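PDB 4TME: ethanolamine utilization protein EutL from Clostridium perfringens E str. JGS1987, which forms part of the bacterial microcompartment shell for ethanolamine utilization and binds ethanolamine, which probably controls opening of its pore. Local coordinates for residues D44-K56 against Y124-S136. Numbering follows the deposited sequence.
Sequences DDVTYTALDEATK and YAQCVSRTGSYLS. With ETA (ethanolamine), chain J; ETA (ethanolamine), chain K.
Asp-52 of helix 44-57 meets Gly-132 and Leu-135 at the start of helix 133-139 in this tandem-BMC shell protein, joining helix 44-57, beside the four-stranded sheet, to helix 133-139 and to strand 122-128 of the six-stranded sheet. A chi1 of -174° swings CG of Asp-52 away from the backbone N, and the side chain sits as a knob among Ser-133, Tyr-134, Leu-135 and Ser-136. Its CB packs on Leu-135 CG at 3.7 Å. Beyond it the carboxylate splits its work: OD2 takes the N-H of Gly-132, the N-cap residue, on its syn side at 2.8 Å, somewhat out of the carboxylate plane, while OD1 takes Leu-135 N from above that plane in a nearly straight bond (173°) and Tyr-134 N only weakly. Two good backbone N-H bonds and one weak one thus hold the carboxylate, which probably favours its negative charge. Nearby, Thr-55 OG1 accepts from Ser-133 N at 2.9 Å and donates to Asp-52 O on a lone pair. Lys-56 lies along Gly-132, its CG 3.6 Å from Gly-132 CA, and bends at chi3 to bring NZ to Arg-130 O in the carbonyl plane; water 1 links NZ to Arg-130 N. The Tyr-134 ring turns its edge to Tyr-48 O. Toward the ethanolamine sites, Tyr-124 has Val-46 CG2 beside CE1 at 3.8 Å and rings of Phe-112 and Tyr-149 as further neighbours. Asp-44 OD1 and Asp-45 OD1 each accept from the amine of a different ethanolamine. Tyr-124 OH donates to Thr-49 OG1 at 2.8 Å, and that hydroxyl in turn donates to Asp-45 O, which Thr-49 N reaches from the opposite face.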
loop_
_atom_site.group_PDB
_atom_site.type_symbol
_atom_site.label_atom_id
_atom_site.label_comp_id
_atom_site.label_asym_id
_atom_site.label_seq_id
_atom_site.Cartn_x
_atom_site.Cartn_y
_atom_site.Cartn_z
ATOM N N ASP C 44 9.076 0.746 12.164
ATOM C CA ASP C 44 8.418 -0.545 12.343
ATOM C C ASP C 44 9.369 -1.672 12.791
ATOM O O ASP C 44 9.083 -2.353 13.772
ATOM C CB ASP C 44 7.625 -0.947 11.069
ATOM C CG ASP C 44 8.461 -1.018 9.791
ATOM O OD1 ASP C 44 9.600 -0.522 9.744
ATOM O OD2 ASP C 44 7.900 -1.570 8.793
ATOM N N ASP C 45 10.512 -1.870 12.144
ATOM C CA ASP C 45 11.308 -3.054 12.485
ATOM C C ASP C 45 11.952 -2.940 13.875
ATOM O O ASP C 45 12.128 -3.968 14.560
ATOM C CB ASP C 45 12.356 -3.303 11.409
ATOM C CG ASP C 45 11.715 -3.574 10.075
ATOM O OD1 ASP C 45 10.999 -4.600 9.979
ATOM O OD2 ASP C 45 11.864 -2.700 9.176
ATOM N N VAL C 46 12.277 -1.717 14.314
ATOM C CA VAL C 46 12.712 -1.535 15.720
ATOM C C VAL C 46 11.569 -1.925 16.646
ATOM O O VAL C 46 11.784 -2.608 17.656
ATOM C CB VAL C 46 13.181 -0.096 16.009
ATOM C CG1 VAL C 46 13.306 0.168 17.544
ATOM C CG2 VAL C 46 14.527 0.141 15.322
ATOM N N THR C 47 10.353 -1.521 16.302
ATOM C CA THR C 47 9.218 -1.854 17.154
ATOM C C THR C 47 8.950 -3.351 17.184
ATOM O O THR C 47 8.674 -3.908 18.236
ATOM C CB THR C 47 7.971 -1.080 16.710
ATOM O OG1 THR C 47 8.256 0.313 16.859
ATOM C CG2 THR C 47 6.748 -1.421 17.573
ATOM N N TYR C 48 9.068 -4.028 16.046
ATOM C CA TYR C 48 8.871 -5.480 16.026
ATOM C C TYR C 48 9.913 -6.191 16.905
ATOM O O TYR C 48 9.605 -7.182 17.601
ATOM C CB TYR C 48 8.957 -6.006 14.584
ATOM C CG TYR C 48 7.841 -5.497 13.688
ATOM C CD1 TYR C 48 6.544 -5.334 14.173
ATOM C CD2 TYR C 48 8.103 -5.125 12.383
ATOM C CE1 TYR C 48 5.522 -4.840 13.343
ATOM C CE2 TYR C 48 7.100 -4.642 11.545
ATOM C CZ TYR C 48 5.803 -4.519 12.037
ATOM O OH TYR C 48 4.782 -4.052 11.230
ATOM N N THR C 49 11.149 -5.691 16.875
ATOM C CA THR C 49 12.210 -6.256 17.693
ATOM C C THR C 49 11.903 -6.003 19.178
ATOM O O THR C 49 12.150 -6.871 20.040
ATOM C CB THR C 49 13.597 -5.655 17.321
ATOM O OG1 THR C 49 13.813 -5.813 15.914
ATOM C CG2 THR C 49 14.735 -6.352 18.055
ATOM N N ALA C 50 11.393 -4.805 19.469
ATOM C CA ALA C 50 11.026 -4.439 20.841
ATOM C C ALA C 50 9.871 -5.277 21.387
ATOM O O ALA C 50 9.876 -5.653 22.575
ATOM C CB ALA C 50 10.686 -2.973 20.902
ATOM N N LEU C 51 8.872 -5.542 20.549
ATOM C CA LEU C 51 7.743 -6.386 20.938
ATOM C C LEU C 51 8.207 -7.810 21.236
ATOM O O LEU C 51 7.720 -8.460 22.164
ATOM C CB LEU C 51 6.683 -6.402 19.825
ATOM C CG LEU C 51 5.933 -5.071 19.653
ATOM C CD1 LEU C 51 5.203 -5.044 18.304
ATOM C CD2 LEU C 51 4.972 -4.854 20.818
ATOM N N ASP C 52 9.153 -8.309 20.453
ATOM C CA ASP C 52 9.749 -9.602 20.758
ATOM C C ASP C 52 10.454 -9.580 22.115
ATOM O O ASP C 52 10.323 -10.508 22.917
ATOM C CB ASP C 52 10.718 -10.013 19.639
ATOM C CG ASP C 52 11.248 -11.414 19.835
ATOM O OD1 ASP C 52 10.419 -12.343 19.816
ATOM O OD2 ASP C 52 12.474 -11.593 19.989
ATOM N N GLU C 53 11.169 -8.499 22.395
ATOM C CA GLU C 53 11.807 -8.354 23.689
ATOM C C GLU C 53 10.747 -8.374 24.797
ATOM O O GLU C 53 10.978 -8.981 25.856
ATOM C CB GLU C 53 12.635 -7.069 23.712
ATOM C CG GLU C 53 13.492 -6.887 24.937
ATOM C CD GLU C 53 14.662 -7.871 25.019
ATOM O OE1 GLU C 53 15.302 -8.256 23.999
ATOM O OE2 GLU C 53 14.940 -8.261 26.144
ATOM N N ALA C 54 9.592 -7.741 24.566
ATOM C CA ALA C 54 8.509 -7.734 25.564
ATOM C C ALA C 54 8.041 -9.157 25.906
ATOM O O ALA C 54 7.719 -9.440 27.059
ATOM C CB ALA C 54 7.334 -6.905 25.083
ATOM N N THR C 55 8.025 -10.067 24.924
ATOM C CA THR C 55 7.580 -11.439 25.210
ATOM C C THR C 55 8.579 -12.209 26.093
ATOM O O THR C 55 8.244 -13.276 26.628
ATOM C CB THR C 55 7.317 -12.265 23.906
ATOM O OG1 THR C 55 8.561 -12.567 23.246
ATOM C CG2 THR C 55 6.350 -11.542 22.957
ATOM N N LYS C 56 9.798 -11.681 26.271
ATOM C CA LYS C 56 10.777 -12.291 27.167
ATOM C C LYS C 56 10.635 -11.730 28.599
ATOM O O LYS C 56 11.051 -12.345 29.584
ATOM C CB LYS C 56 12.192 -12.048 26.644
ATOM C CG LYS C 56 12.477 -12.723 25.314
ATOM C CD LYS C 56 13.958 -12.717 24.956
ATOM C CE LYS C 56 14.399 -11.401 24.350
ATOM N NZ LYS C 56 15.903 -11.349 24.162
ATOM N N TYR C 124 18.772 -1.640 8.493
ATOM C CA TYR C 124 18.741 -2.297 9.804
ATOM C C TYR C 124 19.517 -3.584 9.672
ATOM O O TYR C 124 19.266 -4.358 8.753
ATOM C CB TYR C 124 17.301 -2.580 10.189
ATOM C CG TYR C 124 16.983 -2.963 11.640
ATOM C CD1 TYR C 124 17.351 -2.144 12.695
ATOM C CD2 TYR C 124 16.193 -4.085 11.914
ATOM C CE1 TYR C 124 17.005 -2.473 13.987
ATOM C CE2 TYR C 124 15.840 -4.420 13.216
ATOM C CZ TYR C 124 16.237 -3.602 14.236
ATOM O OH TYR C 124 15.859 -3.921 15.551
ATOM N N ALA C 125 20.455 -3.808 10.575
ATOM C CA ALA C 125 21.250 -5.028 10.566
ATOM C C ALA C 125 21.449 -5.429 12.018
ATOM O O ALA C 125 22.499 -5.171 12.617
ATOM C CB ALA C 125 22.570 -4.813 9.865
ATOM N N GLN C 126 20.397 -6.008 12.582
ATOM C CA GLN C 126 20.297 -6.215 14.020
ATOM C C GLN C 126 20.494 -7.685 14.320
ATOM O O GLN C 126 19.801 -8.544 13.774
ATOM C CB GLN C 126 18.937 -5.731 14.527
ATOM C CG GLN C 126 18.672 -5.952 16.025
ATOM C CD GLN C 126 19.482 -5.044 16.935
ATOM O OE1 GLN C 126 20.098 -4.069 16.493
ATOM N NE2 GLN C 126 19.491 -5.372 18.224
ATOM N N CYS C 127 21.448 -7.974 15.188
ATOM C CA CYS C 127 21.640 -9.326 15.640
ATOM C C CYS C 127 20.757 -9.506 16.870
ATOM O O CYS C 127 20.985 -8.868 17.894
ATOM C CB CYS C 127 23.106 -9.588 15.957
ATOM S SG CYS C 127 23.428 -11.304 16.401
ATOM N N VAL C 128 19.729 -10.326 16.739
ATOM C CA VAL C 128 18.853 -10.674 17.856
ATOM C C VAL C 128 19.486 -11.912 18.466
ATOM O O VAL C 128 19.368 -13.007 17.927
ATOM C CB VAL C 128 17.410 -10.937 17.408
ATOM C CG1 VAL C 128 16.529 -11.345 18.598
ATOM C CG2 VAL C 128 16.831 -9.723 16.697
ATOM N N SER C 129 20.199 -11.743 19.567
ATOM C CA SER C 129 21.025 -12.838 20.045
ATOM C C SER C 129 20.182 -13.901 20.754
ATOM O O SER C 129 20.593 -15.057 20.826
ATOM C CB SER C 129 22.129 -12.315 20.960
ATOM O OG SER C 129 21.575 -11.740 22.115
ATOM N N ARG C 130 18.992 -13.515 21.226
ATOM C CA ARG C 130 18.106 -14.445 21.915
ATOM C C ARG C 130 16.634 -14.131 21.625
ATOM O O ARG C 130 16.025 -13.267 22.280
ATOM C CB ARG C 130 18.401 -14.382 23.410
ATOM C CG ARG C 130 17.724 -15.443 24.243
ATOM C CD ARG C 130 18.153 -15.322 25.705
ATOM N NE ARG C 130 17.707 -16.466 26.487
ATOM C CZ ARG C 130 17.965 -16.641 27.779
ATOM N NH1 ARG C 130 18.663 -15.735 28.457
ATOM N NH2 ARG C 130 17.517 -17.722 28.396
ATOM N N THR C 131 16.045 -14.823 20.653
ATOM C CA THR C 131 14.671 -14.507 20.248
ATOM C C THR C 131 13.668 -14.823 21.370
ATOM O O THR C 131 13.864 -15.757 22.143
ATOM C CB THR C 131 14.214 -15.281 19.001
ATOM O OG1 THR C 131 14.469 -16.678 19.169
ATOM C CG2 THR C 131 14.919 -14.767 17.731
ATOM N N GLY C 132 12.610 -14.009 21.439
ATOM C CA GLY C 132 11.441 -14.307 22.244
ATOM C C GLY C 132 10.443 -15.097 21.424
ATOM O O GLY C 132 10.811 -15.686 20.387
ATOM N N SER C 133 9.184 -15.084 21.851
ATOM C CA SER C 133 8.183 -15.950 21.257
ATOM C C SER C 133 7.710 -15.403 19.917
ATOM O O SER C 133 7.250 -16.162 19.059
ATOM C CB SER C 133 6.986 -16.140 22.203
ATOM O OG SER C 133 6.259 -14.936 22.358
ATOM N N TYR C 134 7.824 -14.097 19.715
ATOM C CA TYR C 134 7.268 -13.475 18.526
ATOM C C TYR C 134 8.135 -13.714 17.286
ATOM O O TYR C 134 7.673 -14.265 16.265
ATOM C CB TYR C 134 7.101 -11.963 18.761
ATOM C CG TYR C 134 6.700 -11.211 17.526
ATOM C CD1 TYR C 134 5.661 -11.659 16.711
ATOM C CD2 TYR C 134 7.371 -10.062 17.153
ATOM C CE1 TYR C 134 5.319 -10.978 15.565
ATOM C CE2 TYR C 134 7.021 -9.375 16.010
ATOM C CZ TYR C 134 5.999 -9.841 15.228
ATOM O OH TYR C 134 5.665 -9.145 14.086
ATOM N N LEU C 135 9.396 -13.299 17.361
ATOM C CA LEU C 135 10.285 -13.443 16.196
ATOM C C LEU C 135 10.678 -14.898 15.966
ATOM O O LEU C 135 10.922 -15.286 14.816
ATOM C CB LEU C 135 11.538 -12.587 16.337
ATOM C CG LEU C 135 11.303 -11.083 16.120
ATOM C CD1 LEU C 135 12.618 -10.369 16.361
ATOM C CD2 LEU C 135 10.749 -10.766 14.714
ATOM N N SER C 136 10.732 -15.717 17.015
ATOM C CA SER C 136 11.025 -17.142 16.798
ATOM C C SER C 136 9.861 -17.792 16.025
ATOM O O SER C 136 10.085 -18.580 15.110
ATOM C CB SER C 136 11.289 -17.872 18.118
ATOM O OG SER C 136 10.153 -17.856 18.957
HETATM C CA ETA J . 9.748 -6.039 7.104
HETATM N N ETA J . 9.197 -5.226 8.154
HETATM C C ETA J . 10.727 -5.191 6.322
HETATM O O ETA J . 10.036 -4.183 5.606
HETATM C CA ETA K . 11.859 0.801 7.732
HETATM N N ETA K . 10.441 0.960 7.491
HETATM C C ETA K . 12.455 2.078 8.306
HETATM O O ETA K . 11.806 2.500 9.478
HETATM O O HOH W 1 18.008 -10.771 22.028
#